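Local coordinates for protein acetyltransferase (Agrobacterium tumefaciens, PDB 2FSR) that probably transfers an acetyl group from acetyl-CoA to an acceptor substrate, as a member of the GNAT family of acetyltransferases, at residues S26-R31 and R137-E142; A87-L92 and G96-Q101; L115-Y120 and G127-A132. All blocks are in the same frame, centred on the assembly; numbering follows the deposited sequence. Where two conformers were deposited one is given.

How the contacts relate
The three contacts illustrate how one sheet is joined within itself and to the helix that covers it. Contact 2 is the buried one: two neighbouring strands, 87-92 and 97-105, zipped by backbone hydrogen bonds. Contacts 1 and 3 are smaller, are made by partly exposed residues and rest on apolar side chains alone across their segments. Both use helix 128-143: its first turns meet strand 114-119 at one margin of the sheet, while a later turn reaches the segment 26-31 at the other. The hairpin strands stand between 30-31 and 114-119 in the strand order and touch both other contacts, Leu88 meeting Pro28 and Leu30 while Ile99 packs on Tyr128.

Contact 1: S26-R31 and R137-E142; sequences SIPTLR and RDWAFE
Trp139 reaches from its helix to Pro28 and Leu30, and six successive atoms of its side chain, from CB through CG, CD1, NE1 and CE2 to CZ2, each meet one of them. At the root, CB lies 4.1 Å from Leu30 CD1, and the same methyl also meets CG, where the indole begins. A step further, Trp139 CD1 comes within 3.8 Å of the other methyl, Leu30 CD2, which also stands near the pyrrole nitrogen NE1. At the ring fusion the partner changes: Pro28 CG meets CE2 and, more closely, CZ2 of the six-membered ring, the latter at 3.7 Å. The indole can span both residues because its CG extends away from the backbone N (chi1 -179°), carrying the ring clear of the helix. Leu30 and Pro28 each cross the tryptophan side chain at about a right angle, and both approach the ring obliquely.

In the GNAT fold a central sheet is flanked by helices. Here helix 128-143, lying over the sheet, is tied to the N-terminal segment just where that segment becomes strand 30-31 at the sheet's margin. Trp80 of helix 66-83 meets the same indole with its ring plane turned by about 65°, and Pro28 touches Trp80 as well, so two helices and the incoming chain share one aromatic cluster. Leu30, for its part, is hydrogen-bonded through its backbone to Leu37 of strand 35-38, and its side chain touches both Leu37 and Leu88 of strand 87-92.

Contact 2: A87-L92 and G96-Q101; sequences ALMIDL and GECIGQ
Ile90 and its partners Ile99 and Gly100 lie at the centre of this antiparallel hairpin, whose strand axes run at 151° to each other. Three backbone bonds join the strands. Ile90 N donates to Gly100 O, Ile90 O accepts from Ile99 N at 2.8 Å, and Leu92 N donates to Glu97 O. Because Ile99 and Gly100 both face Ile90, the second strand carries a classic beta bulge, and Gly100 takes a backbone conformation that suits glycine. A weaker CA-H...O contact supplements the bonds, Asp91 CA lying 3.2 Å from Glu97 O.

Apolar contacts fill the face that helix 128-143 covers. Ile90 CG2 sits 3.6 Å from Ile99 CG1, a branch placed between the backbone N and the carbonyl carbon (chi1 64°) that also brushes Ile90 O. The other branch, Ile99 CG2, lies 3.8 Å from Leu92 CG, the two side chains crossing at about a right angle.

On the face of Met89, Asp91, Cys98 and Gln101, sulfur, selenium and polar groups mix. The selenomethionine Met89 folds back through bends at chi2 and chi3, bringing its CE to 3.7 Å from Cys98 SG while SE lies 3.7 Å from Gln101 NE2. That amide nitrogen is hydrogen-bonded to Asp76. Asp91 OD1 rests 3.3 Å from Cys98 CB; OD2 forms a salt bridge with Arg38 NE and also accepts a 2.7 Å bond from a water weakly linked to Gly96 O. A guanidinium and a water beside the Asp91 carboxylate would favour its ionised form, although the residue is largely buried.

Contact 3: L115-Y120 and G127-A132; sequences LGWLLY and GYAAEA. With FMT (formic acid), chain B.
Leu119 lays its CD1 methyl over the first turn of helix 128-143, 4.1 Å from Tyr128 CB and 4.0 Å from the backbone N of Ala129. The same methyl reaches Ala129 CB more loosely, and the leucine crosses the tyrosine side chain at about a right angle. Two residues earlier on the strand, Trp117 comes to the same alanine: its CD1 lies 3.7 Å from Ala129 CB, which approaches the indole obliquely. Trp117 CG sits between the backbone N and the carbonyl carbon (chi1 52°), and from there the ring reaches the helix by its five-membered end. Ala129 is the residue that both strand side chains meet, with Tyr128 CB adding to the Leu119 contact.

The axes of strand 115-119 and helix 128-132 are roughly antiparallel (146°) and approach to 8.7 Å. Gly127, with a positive phi, holds the N-cap position of the helix. The order of strand, glycine-rich turn and helix is consistent with the acetyl-CoA-binding motif of GNAT enzymes, in which the turn and helix start usually receive the pyrophosphate of the cofactor.

Beyond the contact the Tyr128 ring runs past Leu92 and Ile99 of the hairpin. Its hydroxyl donates to O2 of a formic acid molecule at 2.6 Å; the formic acid carbon lies at the ring edge, in its plane, 3.3 Å from Tyr128 CE2. His123 ND1 binds the same molecule, which probably came from the crystallisation liquor. Tyr128 therefore serves two environments, apolar at CB and polar at OH, and its hydroxyl together with His123 offers a site that can hold a small carboxylic group.

Contact 1: S26-R31 and R137-E142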
ATOM      1  N   SER A  26      -0.873  12.969  12.723  1.00 20.66           N
ATOM      2  CA  SER A  26       0.011  11.807  12.848  1.00 19.94           C
ATOM      3  C   SER A  26      -0.351  10.728  11.828  1.00 17.69           C
ATOM      4  O   SER A  26      -1.278  10.898  11.014  1.00 19.00           O
ATOM      5  CB  SER A  26      -0.032  11.228  14.266  1.00 20.80           C
ATOM      6  OG  SER A  26      -1.371  11.080  14.687  1.00 23.14           O
ATOM      7  N   ILE A  27       0.378   9.616  11.880  1.00 15.09           N
ATOM      8  CA  ILE A  27       0.138   8.515  10.958  1.00 12.31           C
ATOM      9  C   ILE A  27      -0.857   7.577  11.639  1.00 11.95           C
ATOM     10  O   ILE A  27      -0.683   7.236  12.798  1.00 12.42           O
ATOM     11  CB  ILE A  27       1.424   7.774  10.588  1.00 11.53           C
ATOM     12  CG1 ILE A  27       2.436   8.765   9.988  1.00 11.18           C
ATOM     13  CG2 ILE A  27       1.109   6.624   9.607  1.00 10.65           C
ATOM     14  CD1 ILE A  27       3.788   8.135   9.666  1.00 10.63           C
ATOM     15  N   PRO A  28      -1.936   7.201  10.928  1.00 11.48           N
ATOM     16  CA  PRO A  28      -2.961   6.342  11.532  1.00 11.25           C
ATOM     17  C   PRO A  28      -2.457   4.927  11.852  1.00 11.50           C
ATOM     18  O   PRO A  28      -1.467   4.446  11.266  1.00 11.55           O
ATOM     19  CB  PRO A  28      -4.047   6.267  10.454  1.00 11.53           C
ATOM     20  CG  PRO A  28      -3.780   7.381   9.532  1.00 13.53           C
ATOM     21  CD  PRO A  28      -2.285   7.574   9.552  1.00 12.32           C
ATOM     22  N   THR A  29      -3.131   4.291  12.804  1.00 11.34           N
ATOM     23  CA  THR A  29      -3.047   2.836  12.979  1.00 11.67           C
ATOM     24  C   THR A  29      -4.468   2.307  12.817  1.00 11.69           C
ATOM     25  O   THR A  29      -5.336   2.548  13.671  1.00 12.71           O
ATOM     26  CB  THR A  29      -2.489   2.434  14.354  1.00 11.28           C
ATOM     27  OG1 THR A  29      -1.112   2.803  14.436  1.00 12.35           O
ATOM     28  CG2 THR A  29      -2.600   0.903  14.579  1.00 12.46           C
ATOM     29  N   LEU A  30      -4.708   1.619  11.699  1.00 11.26           N
ATOM     30  CA  LEU A  30      -6.031   1.089  11.387  1.00 11.93           C
ATOM     31  C   LEU A  30      -6.158  -0.341  11.880  1.00 13.06           C
ATOM     32  O   LEU A  30      -5.197  -1.127  11.818  1.00 13.10           O
ATOM     33  CB  LEU A  30      -6.308   1.142   9.882  1.00 11.39           C
ATOM     34  CG  LEU A  30      -6.107   2.504   9.224  1.00 12.79           C
ATOM     35  CD1 LEU A  30      -6.411   2.406   7.748  1.00 14.07           C
ATOM     36  CD2 LEU A  30      -6.989   3.547   9.897  1.00 14.56           C
ATOM     37  N   ARG A  31      -7.348  -0.654  12.377  0.50 13.33           N
ATOM     38  CA  ARG A  31      -7.677  -2.006  12.770  0.50 13.91           C
ATOM     39  C   ARG A  31      -8.725  -2.586  11.839  0.50 13.64           C
ATOM     40  O   ARG A  31      -9.716  -1.935  11.479  0.50 13.51           O
ATOM     41  CB  ARG A  31      -8.139  -2.054  14.221  0.50 14.39           C
ATOM     42  CG  ARG A  31      -7.003  -1.877  15.218  0.50 16.68           C
ATOM     43  CD  ARG A  31      -7.027  -2.964  16.282  0.50 19.55           C
ATOM     44  NE  ARG A  31      -6.202  -4.123  15.923  0.50 22.34           N
ATOM     45  CZ  ARG A  31      -6.589  -5.136  15.149  0.50 22.35           C
ATOM     46  NH1 ARG A  31      -5.750  -6.125  14.908  0.50 24.40           N
ATOM     47  NH2 ARG A  31      -7.800  -5.173  14.612  0.50 24.06           N
ATOM     48  N   ARG A 137      -8.211   1.607   1.289  1.00 11.68           N
ATOM     49  CA  ARG A 137      -9.063   2.192   0.233  1.00 12.60           C
ATOM     50  C   ARG A 137     -10.233   2.968   0.835  1.00 12.28           C
ATOM     51  O   ARG A 137     -10.473   4.132   0.477  1.00 12.46           O
ATOM     52  CB  ARG A 137      -9.606   1.098  -0.687  1.00 13.66           C
ATOM     53  CG  ARG A 137     -10.637   1.569  -1.738  1.00 14.57           C
ATOM     54  CD  ARG A 137     -11.522   0.423  -2.199  1.00 15.64           C
ATOM     55  NE  ARG A 137     -12.507   0.053  -1.180  1.00 17.16           N
ATOM     56  CZ  ARG A 137     -13.251  -1.056  -1.187  1.00 15.38           C
ATOM     57  NH1 ARG A 137     -13.129  -1.953  -2.158  1.00 18.42           N
ATOM     58  NH2 ARG A 137     -14.114  -1.269  -0.205  1.00 17.19           N
ATOM     59  N   ASP A 138     -10.980   2.321   1.724  1.00 12.37           N
ATOM     60  CA  ASP A 138     -12.142   2.976   2.341  1.00 12.74           C
ATOM     61  C   ASP A 138     -11.732   4.182   3.163  1.00 12.55           C
ATOM     62  O   ASP A 138     -12.407   5.216   3.126  1.00 11.95           O
ATOM     63  CB  ASP A 138     -12.889   1.995   3.242  1.00 13.05           C
ATOM     64  CG  ASP A 138     -13.685   0.962   2.465  1.00 13.88           C
ATOM     65  OD1 ASP A 138     -13.691   0.995   1.222  1.00 16.32           O
ATOM     66  OD2 ASP A 138     -14.304   0.103   3.127  1.00 15.99           O
ATOM     67  N   TRP A 139     -10.663   4.046   3.941  1.00 12.54           N
ATOM     68  CA  TRP A 139     -10.153   5.161   4.735  1.00 12.84           C
ATOM     69  C   TRP A 139      -9.831   6.354   3.830  1.00 13.56           C
ATOM     70  O   TRP A 139     -10.147   7.508   4.164  1.00 12.96           O
ATOM     71  CB  TRP A 139      -8.909   4.718   5.514  1.00 13.46           C
ATOM     72  CG  TRP A 139      -8.348   5.795   6.353  1.00 14.48           C
ATOM     73  CD1 TRP A 139      -8.681   6.085   7.632  1.00 14.47           C
ATOM     74  CD2 TRP A 139      -7.337   6.734   5.971  1.00 14.07           C
ATOM     75  NE1 TRP A 139      -7.935   7.145   8.088  1.00 16.16           N
ATOM     76  CE2 TRP A 139      -7.111   7.572   7.080  1.00 14.95           C
ATOM     77  CE3 TRP A 139      -6.608   6.948   4.799  1.00 15.14           C
ATOM     78  CZ2 TRP A 139      -6.170   8.615   7.058  1.00 16.75           C
ATOM     79  CZ3 TRP A 139      -5.667   7.994   4.773  1.00 16.24           C
ATOM     80  CH2 TRP A 139      -5.470   8.808   5.893  1.00 15.25           C
ATOM     81  N   ALA A 140      -9.202   6.089   2.683  1.00 13.28           N
ATOM     82  CA  ALA A 140      -8.849   7.170   1.751  1.00 14.34           C
ATOM     83  C   ALA A 140     -10.085   7.844   1.168  1.00 14.15           C
ATOM     84  O   ALA A 140     -10.133   9.077   1.078  1.00 14.20           O
ATOM     85  CB  ALA A 140      -7.975   6.654   0.641  1.00 14.90           C
ATOM     86  N   PHE A 141     -11.070   7.047   0.749  1.00 13.87           N
ATOM     87  CA  PHE A 141     -12.283   7.612   0.162  1.00 14.11           C
ATOM     88  C   PHE A 141     -13.089   8.370   1.211  1.00 14.09           C
ATOM     89  O   PHE A 141     -13.687   9.415   0.913  1.00 14.80           O
ATOM     90  CB  PHE A 141     -13.175   6.556  -0.485  1.00 15.66           C
ATOM     91  CG  PHE A 141     -12.678   6.054  -1.810  1.00 16.33           C
ATOM     92  CD1 PHE A 141     -12.071   6.908  -2.734  1.00 20.23           C
ATOM     93  CD2 PHE A 141     -12.852   4.722  -2.154  1.00 17.87           C
ATOM     94  CE1 PHE A 141     -11.623   6.427  -3.957  1.00 20.44           C
ATOM     95  CE2 PHE A 141     -12.419   4.242  -3.381  1.00 16.60           C
ATOM     96  CZ  PHE A 141     -11.803   5.080  -4.281  1.00 18.13           C
ATOM     97  N   GLU A 142     -13.104   7.852   2.436  1.00 13.41           N
ATOM     98  CA  GLU A 142     -13.936   8.442   3.484  1.00 13.06           C
ATOM     99  C   GLU A 142     -13.284   9.624   4.174  1.00 13.23           C
ATOM    100  O   GLU A 142     -13.908  10.679   4.345  1.00 12.49           O
ATOM    101  CB  GLU A 142     -14.294   7.382   4.518  1.00 13.56           C
ATOM    102  CG  GLU A 142     -15.226   6.330   3.947  1.00 14.19           C
ATOM    103  CD  GLU A 142     -15.363   5.130   4.855  1.00 18.89           C
ATOM    104  OE1 GLU A 142     -14.919   5.222   6.024  1.00 19.74           O
ATOM    105  OE2 GLU A 142     -15.872   4.085   4.376  1.00 20.29           O
TER

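Contact 2: A87-L92 and G96-Q101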
ATOM      1  N   ALA A  87       2.191   4.401   3.250  1.00  7.19           N
ATOM      2  CA  ALA A  87       2.176   2.961   3.534  1.00  6.65           C
ATOM      3  C   ALA A  87       1.953   2.691   5.005  1.00  6.41           C
ATOM      4  O   ALA A  87       2.318   3.511   5.873  1.00  6.15           O
ATOM      5  CB  ALA A  87       3.492   2.334   3.113  1.00  7.06           C
ATOM      6  N   LEU A  88       1.372   1.524   5.270  1.00  6.30           N
ATOM      7  CA  LEU A  88       1.264   0.995   6.624  1.00  6.85           C
ATOM      8  C   LEU A  88       1.730  -0.457   6.571  1.00  6.68           C
ATOM      9  O   LEU A  88       1.497  -1.166   5.568  1.00  7.30           O
ATOM     10  CB  LEU A  88      -0.187   1.053   7.109  1.00  6.53           C
ATOM     11  CG  LEU A  88      -0.796   2.462   7.217  1.00  6.96           C
ATOM     12  CD1 LEU A  88      -2.318   2.417   7.381  1.00  8.68           C
ATOM     13  CD2 LEU A  88      -0.134   3.247   8.341  1.00  8.80           C
HETATM   14  N   MSE A  89       2.432  -0.888   7.618  1.00  7.08           N
HETATM   15  CA  MSE A  89       2.813  -2.289   7.710  1.00  7.76           C
HETATM   16  C   MSE A  89       1.616  -3.080   8.195  1.00  8.19           C
HETATM   17  O   MSE A  89       0.841  -2.590   9.015  1.00  8.22           O
HETATM   18  CB  MSE A  89       3.993  -2.469   8.663  1.00  8.30           C
HETATM   19  CG  MSE A  89       5.289  -1.722   8.281  1.00  9.38           C
HETATM   20 SE   MSE A  89       5.868  -1.891   6.435  0.75 13.15          SE
HETATM   21  CE  MSE A  89       6.248  -3.806   6.412  1.00  9.84           C
ATOM     22  N   ILE A  90       1.501  -4.309   7.698  1.00  7.65           N
ATOM     23  CA  ILE A  90       0.398  -5.201   8.070  1.00  8.63           C
ATOM     24  C   ILE A  90       0.866  -6.159   9.145  1.00  9.50           C
ATOM     25  O   ILE A  90       1.776  -6.967   8.899  1.00 10.63           O
ATOM     26  CB  ILE A  90      -0.108  -6.032   6.862  1.00  7.56           C
ATOM     27  CG1 ILE A  90      -0.482  -5.130   5.663  1.00  8.93           C
ATOM     28  CG2 ILE A  90      -1.274  -6.932   7.283  1.00  8.81           C
ATOM     29  CD1 ILE A  90      -0.822  -5.914   4.379  1.00  9.41           C
ATOM     30  N   ASP A  91       0.256  -6.054  10.326  1.00  9.91           N
ATOM     31  CA  ASP A  91       0.514  -7.005  11.420  1.00  9.76           C
ATOM     32  C   ASP A  91      -0.708  -7.882  11.660  1.00 10.85           C
ATOM     33  O   ASP A  91      -1.839  -7.439  11.493  1.00 10.48           O
ATOM     34  CB  ASP A  91       0.856  -6.277  12.730  1.00 10.63           C
ATOM     35  CG  ASP A  91       2.222  -5.598  12.718  1.00 10.38           C
ATOM     36  OD1 ASP A  91       3.031  -5.781  11.779  1.00 12.22           O
ATOM     37  OD2 ASP A  91       2.477  -4.858  13.705  1.00 12.65           O
ATOM     38  N   LEU A  92      -0.472  -9.134  12.064  1.00 11.84           N
ATOM     39  CA  LEU A  92      -1.581 -10.018  12.415  1.00 13.34           C
ATOM     40  C   LEU A  92      -2.122  -9.668  13.800  1.00 14.22           C
ATOM     41  O   LEU A  92      -1.397  -9.725  14.799  1.00 15.03           O
ATOM     42  CB  LEU A  92      -1.133 -11.484  12.396  1.00 12.97           C
ATOM     43  CG  LEU A  92      -0.985 -12.167  11.042  1.00 15.37           C
ATOM     44  CD1 LEU A  92      -0.327 -13.530  11.234  1.00 16.50           C
ATOM     45  CD2 LEU A  92      -2.320 -12.319  10.321  1.00 16.40           C
ATOM     46  N   GLY A  96       1.675  -8.459  16.792  1.00 21.04           N
ATOM     47  CA  GLY A  96       2.870  -7.784  16.301  1.00 19.75           C
ATOM     48  C   GLY A  96       3.633  -8.532  15.215  1.00 18.38           C
ATOM     49  O   GLY A  96       4.727  -8.114  14.831  1.00 19.65           O
ATOM     50  N   GLU A  97       3.095  -9.655  14.738  1.00 16.62           N
ATOM     51  CA  GLU A  97       3.764 -10.372  13.650  1.00 14.14           C
ATOM     52  C   GLU A  97       3.493  -9.670  12.313  1.00 12.71           C
ATOM     53  O   GLU A  97       2.359  -9.635  11.828  1.00 11.94           O
ATOM     54  CB  GLU A  97       3.328 -11.825  13.568  1.00 14.82           C
ATOM     55  CG  GLU A  97       4.042 -12.590  12.464  1.00 16.11           C
ATOM     56  CD  GLU A  97       3.542 -14.012  12.288  1.00 19.24           C
ATOM     57  OE1 GLU A  97       2.693 -14.462  13.096  1.00 19.18           O
ATOM     58  OE2 GLU A  97       3.997 -14.673  11.324  1.00 21.15           O
ATOM     59  N   CYS A  98       4.562  -9.146  11.728  1.00 10.81           N
ATOM     60  CA  CYS A  98       4.468  -8.366  10.487  1.00 10.34           C
ATOM     61  C   CYS A  98       4.515  -9.243   9.253  1.00 10.63           C
ATOM     62  O   CYS A  98       5.476  -9.999   9.045  1.00 10.97           O
ATOM     63  CB  CYS A  98       5.575  -7.315  10.452  1.00 10.52           C
ATOM     64  SG  CYS A  98       5.444  -6.228   9.030  1.00 10.25           S
ATOM     65  N   ILE A  99       3.475  -9.113   8.422  1.00  9.40           N
ATOM     66  CA  ILE A  99       3.262 -10.025   7.302  1.00  8.89           C
ATOM     67  C   ILE A  99       3.275  -9.347   5.934  1.00  8.81           C
ATOM     68  O   ILE A  99       3.142 -10.014   4.926  1.00  9.52           O
ATOM     69  CB  ILE A  99       1.950 -10.847   7.468  1.00  9.19           C
ATOM     70  CG1 ILE A  99       0.723  -9.939   7.461  1.00  8.08           C
ATOM     71  CG2 ILE A  99       2.013 -11.659   8.786  1.00  9.86           C
ATOM     72  CD1 ILE A  99      -0.583 -10.652   7.131  1.00 10.32           C
ATOM     73  N   GLY A 100       3.407  -8.021   5.903  1.00  7.69           N
ATOM     74  CA  GLY A 100       3.477  -7.335   4.612  1.00  7.42           C
ATOM     75  C   GLY A 100       3.163  -5.858   4.747  1.00  6.86           C
ATOM     76  O   GLY A 100       3.393  -5.290   5.793  1.00  6.91           O
ATOM     77  N   GLN A 101       2.656  -5.261   3.672  1.00  7.24           N
ATOM     78  CA  GLN A 101       2.514  -3.810   3.624  1.00  7.72           C
ATOM     79  C   GLN A 101       1.381  -3.455   2.675  1.00  7.46           C
ATOM     80  O   GLN A 101       1.163  -4.131   1.656  1.00  8.07           O
ATOM     81  CB  GLN A 101       3.823  -3.184   3.152  1.00  8.23           C
ATOM     82  CG  GLN A 101       3.830  -1.652   3.186  1.00  8.64           C
ATOM     83  CD  GLN A 101       4.944  -1.087   2.337  1.00  9.69           C
ATOM     84  OE1 GLN A 101       4.913  -1.222   1.118  1.00 12.12           O
ATOM     85  NE2 GLN A 101       5.956  -0.478   2.981  1.00  8.70           N
TER
HETATM   86  O   HOH W   1       4.693  -4.828  15.274  1.00 32.34           O

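Contact 3: L115-Y120 and G127-A132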
ATOM      1  N   LEU A 115      -2.925   2.620  -5.028  1.00  7.39           N
ATOM      2  CA  LEU A 115      -3.015   1.641  -3.950  1.00  7.58           C
ATOM      3  C   LEU A 115      -2.179   0.407  -4.299  1.00  8.26           C
ATOM      4  O   LEU A 115      -2.348  -0.187  -5.370  1.00  7.61           O
ATOM      5  CB  LEU A 115      -4.491   1.232  -3.757  1.00  7.93           C
ATOM      6  CG  LEU A 115      -4.865   0.242  -2.640  1.00  7.72           C
ATOM      7  CD1 LEU A 115      -4.658   0.854  -1.273  1.00  8.71           C
ATOM      8  CD2 LEU A 115      -6.323  -0.216  -2.790  1.00  7.49           C
ATOM      9  N   GLY A 116      -1.254   0.045  -3.407  1.00  7.92           N
ATOM     10  CA  GLY A 116      -0.441  -1.152  -3.636  1.00  8.70           C
ATOM     11  C   GLY A 116      -0.318  -1.991  -2.391  1.00  7.94           C
ATOM     12  O   GLY A 116      -0.538  -1.515  -1.285  1.00  8.87           O
ATOM     13  N   TRP A 117       0.025  -3.263  -2.577  1.00  8.28           N
ATOM     14  CA  TRP A 117       0.135  -4.181  -1.429  1.00  8.70           C
ATOM     15  C   TRP A 117       1.168  -5.246  -1.720  1.00  8.85           C
ATOM     16  O   TRP A 117       1.484  -5.529  -2.875  1.00  8.79           O
ATOM     17  CB  TRP A 117      -1.211  -4.880  -1.107  1.00  9.28           C
ATOM     18  CG  TRP A 117      -1.812  -5.538  -2.318  1.00  9.55           C
ATOM     19  CD1 TRP A 117      -1.566  -6.805  -2.785  1.00 10.91           C
ATOM     20  CD2 TRP A 117      -2.734  -4.948  -3.236  1.00  9.21           C
ATOM     21  NE1 TRP A 117      -2.266  -7.026  -3.949  1.00 11.38           N
ATOM     22  CE2 TRP A 117      -3.002  -5.907  -4.242  1.00 10.04           C
ATOM     23  CE3 TRP A 117      -3.355  -3.696  -3.313  1.00  9.86           C
ATOM     24  CZ2 TRP A 117      -3.859  -5.647  -5.314  1.00 11.08           C
ATOM     25  CZ3 TRP A 117      -4.211  -3.445  -4.370  1.00 10.24           C
ATOM     26  CH2 TRP A 117      -4.451  -4.408  -5.360  1.00 11.18           C
ATOM     27  N   LEU A 118       1.682  -5.836  -0.647  1.00  9.01           N
ATOM     28  CA  LEU A 118       2.572  -6.978  -0.758  1.00  8.86           C
ATOM     29  C   LEU A 118       2.454  -7.796   0.526  1.00  8.96           C
ATOM     30  O   LEU A 118       2.187  -7.260   1.605  1.00  8.22           O
ATOM     31  CB  LEU A 118       4.023  -6.539  -0.992  1.00  8.83           C
ATOM     32  CG  LEU A 118       4.690  -5.706   0.111  1.00 10.61           C
ATOM     33  CD1 LEU A 118       5.396  -6.604   1.149  1.00 10.84           C
ATOM     34  CD2 LEU A 118       5.695  -4.731  -0.504  1.00 12.52           C
ATOM     35  N   LEU A 119       2.648  -9.110   0.391  1.00  9.01           N
ATOM     36  CA  LEU A 119       2.698 -10.030   1.527  1.00  9.17           C
ATOM     37  C   LEU A 119       3.990 -10.807   1.509  1.00  9.22           C
ATOM     38  O   LEU A 119       4.467 -11.221   0.439  1.00  9.72           O
ATOM     39  CB  LEU A 119       1.520 -11.017   1.501  1.00  9.83           C
ATOM     40  CG  LEU A 119       0.128 -10.438   1.747  1.00 11.31           C
ATOM     41  CD1 LEU A 119      -0.921 -11.558   1.660  1.00 13.51           C
ATOM     42  CD2 LEU A 119       0.015  -9.722   3.098  1.00 13.27           C
ATOM     43  N   TYR A 120       4.559 -11.003   2.696  1.00  9.38           N
ATOM     44  CA  TYR A 120       5.760 -11.791   2.839  1.00  9.41           C
ATOM     45  C   TYR A 120       5.420 -13.268   2.687  1.00 10.43           C
ATOM     46  O   TYR A 120       4.270 -13.675   2.813  1.00 10.45           O
ATOM     47  CB  TYR A 120       6.389 -11.543   4.206  1.00  9.30           C
ATOM     48  CG  TYR A 120       6.833 -10.098   4.409  1.00  8.66           C
ATOM     49  CD1 TYR A 120       7.279  -9.323   3.331  1.00 10.46           C
ATOM     50  CD2 TYR A 120       6.833  -9.531   5.666  1.00  9.41           C
ATOM     51  CE1 TYR A 120       7.704  -7.993   3.522  1.00  9.91           C
ATOM     52  CE2 TYR A 120       7.261  -8.204   5.876  1.00 10.49           C
ATOM     53  CZ  TYR A 120       7.675  -7.449   4.792  1.00  8.23           C
ATOM     54  OH  TYR A 120       8.097  -6.146   5.008  1.00  9.90           O
ATOM     55  N   GLY A 127      -6.765 -14.210   2.267  1.00 12.63           N
ATOM     56  CA  GLY A 127      -7.505 -12.954   2.055  1.00 12.12           C
ATOM     57  C   GLY A 127      -6.907 -11.727   2.747  1.00 11.60           C
ATOM     58  O   GLY A 127      -7.569 -10.690   2.850  1.00 12.09           O
ATOM     59  N   TYR A 128      -5.654 -11.812   3.191  1.00 11.03           N
ATOM     60  CA  TYR A 128      -5.059 -10.676   3.924  1.00 10.43           C
ATOM     61  C   TYR A 128      -4.849  -9.442   3.063  1.00 10.44           C
ATOM     62  O   TYR A 128      -5.091  -8.325   3.522  1.00 10.85           O
ATOM     63  CB  TYR A 128      -3.720 -11.051   4.562  1.00 10.13           C
ATOM     64  CG  TYR A 128      -3.826 -12.083   5.665  1.00 10.30           C
ATOM     65  CD1 TYR A 128      -4.927 -12.124   6.528  1.00 10.42           C
ATOM     66  CD2 TYR A 128      -2.773 -12.971   5.884  1.00 10.28           C
ATOM     67  CE1 TYR A 128      -5.005 -13.075   7.551  1.00 10.54           C
ATOM     68  CE2 TYR A 128      -2.842 -13.912   6.898  1.00  9.58           C
ATOM     69  CZ  TYR A 128      -3.939 -13.950   7.725  1.00  9.40           C
ATOM     70  OH  TYR A 128      -3.977 -14.890   8.735  1.00 12.70           O
ATOM     71  N   ALA A 129      -4.387  -9.633   1.833  1.00 10.09           N
ATOM     72  CA  ALA A 129      -4.117  -8.480   0.968  1.00 10.33           C
ATOM     73  C   ALA A 129      -5.413  -7.720   0.695  1.00 10.65           C
ATOM     74  O   ALA A 129      -5.460  -6.486   0.832  1.00 10.35           O
ATOM     75  CB  ALA A 129      -3.421  -8.899  -0.328  1.00  9.93           C
ATOM     76  N   ALA A 130      -6.476  -8.443   0.339  1.00  9.52           N
ATOM     77  CA  ALA A 130      -7.773  -7.800   0.076  1.00 10.35           C
ATOM     78  C   ALA A 130      -8.303  -7.089   1.326  1.00 10.29           C
ATOM     79  O   ALA A 130      -8.836  -5.972   1.231  1.00 11.66           O
ATOM     80  CB  ALA A 130      -8.786  -8.807  -0.459  1.00 10.85           C
ATOM     81  N   GLU A 131      -8.135  -7.711   2.498  1.00  9.97           N
ATOM     82  CA  GLU A 131      -8.642  -7.133   3.737  1.00 10.04           C
ATOM     83  C   GLU A 131      -7.927  -5.825   4.044  1.00  9.96           C
ATOM     84  O   GLU A 131      -8.569  -4.821   4.406  1.00  9.62           O
ATOM     85  CB  GLU A 131      -8.505  -8.123   4.910  1.00  9.92           C
ATOM     86  CG  GLU A 131      -9.023  -7.586   6.236  1.00  9.97           C
ATOM     87  CD  GLU A 131      -9.003  -8.629   7.357  1.00 11.42           C
ATOM     88  OE1 GLU A 131      -9.209  -9.824   7.049  1.00 14.76           O
ATOM     89  OE2 GLU A 131      -8.829  -8.255   8.529  1.00 11.35           O
ATOM     90  N   ALA A 132      -6.600  -5.829   3.896  1.00  9.51           N
ATOM     91  CA  ALA A 132      -5.814  -4.611   4.118  1.00  9.43           C
ATOM     92  C   ALA A 132      -6.153  -3.541   3.085  1.00 10.26           C
ATOM     93  O   ALA A 132      -6.314  -2.349   3.441  1.00 10.05           O
ATOM     94  CB  ALA A 132      -4.319  -4.935   4.106  1.00  9.69           C
TER
HETATM   95  C   FMT B 301      -1.059 -15.969   8.832  1.00 24.12           C
HETATM   96  O1  FMT B 301      -0.312 -16.423   7.957  1.00 23.73           O
HETATM   97  O2  FMT B 301      -2.030 -16.534   9.362  1.00 23.86           O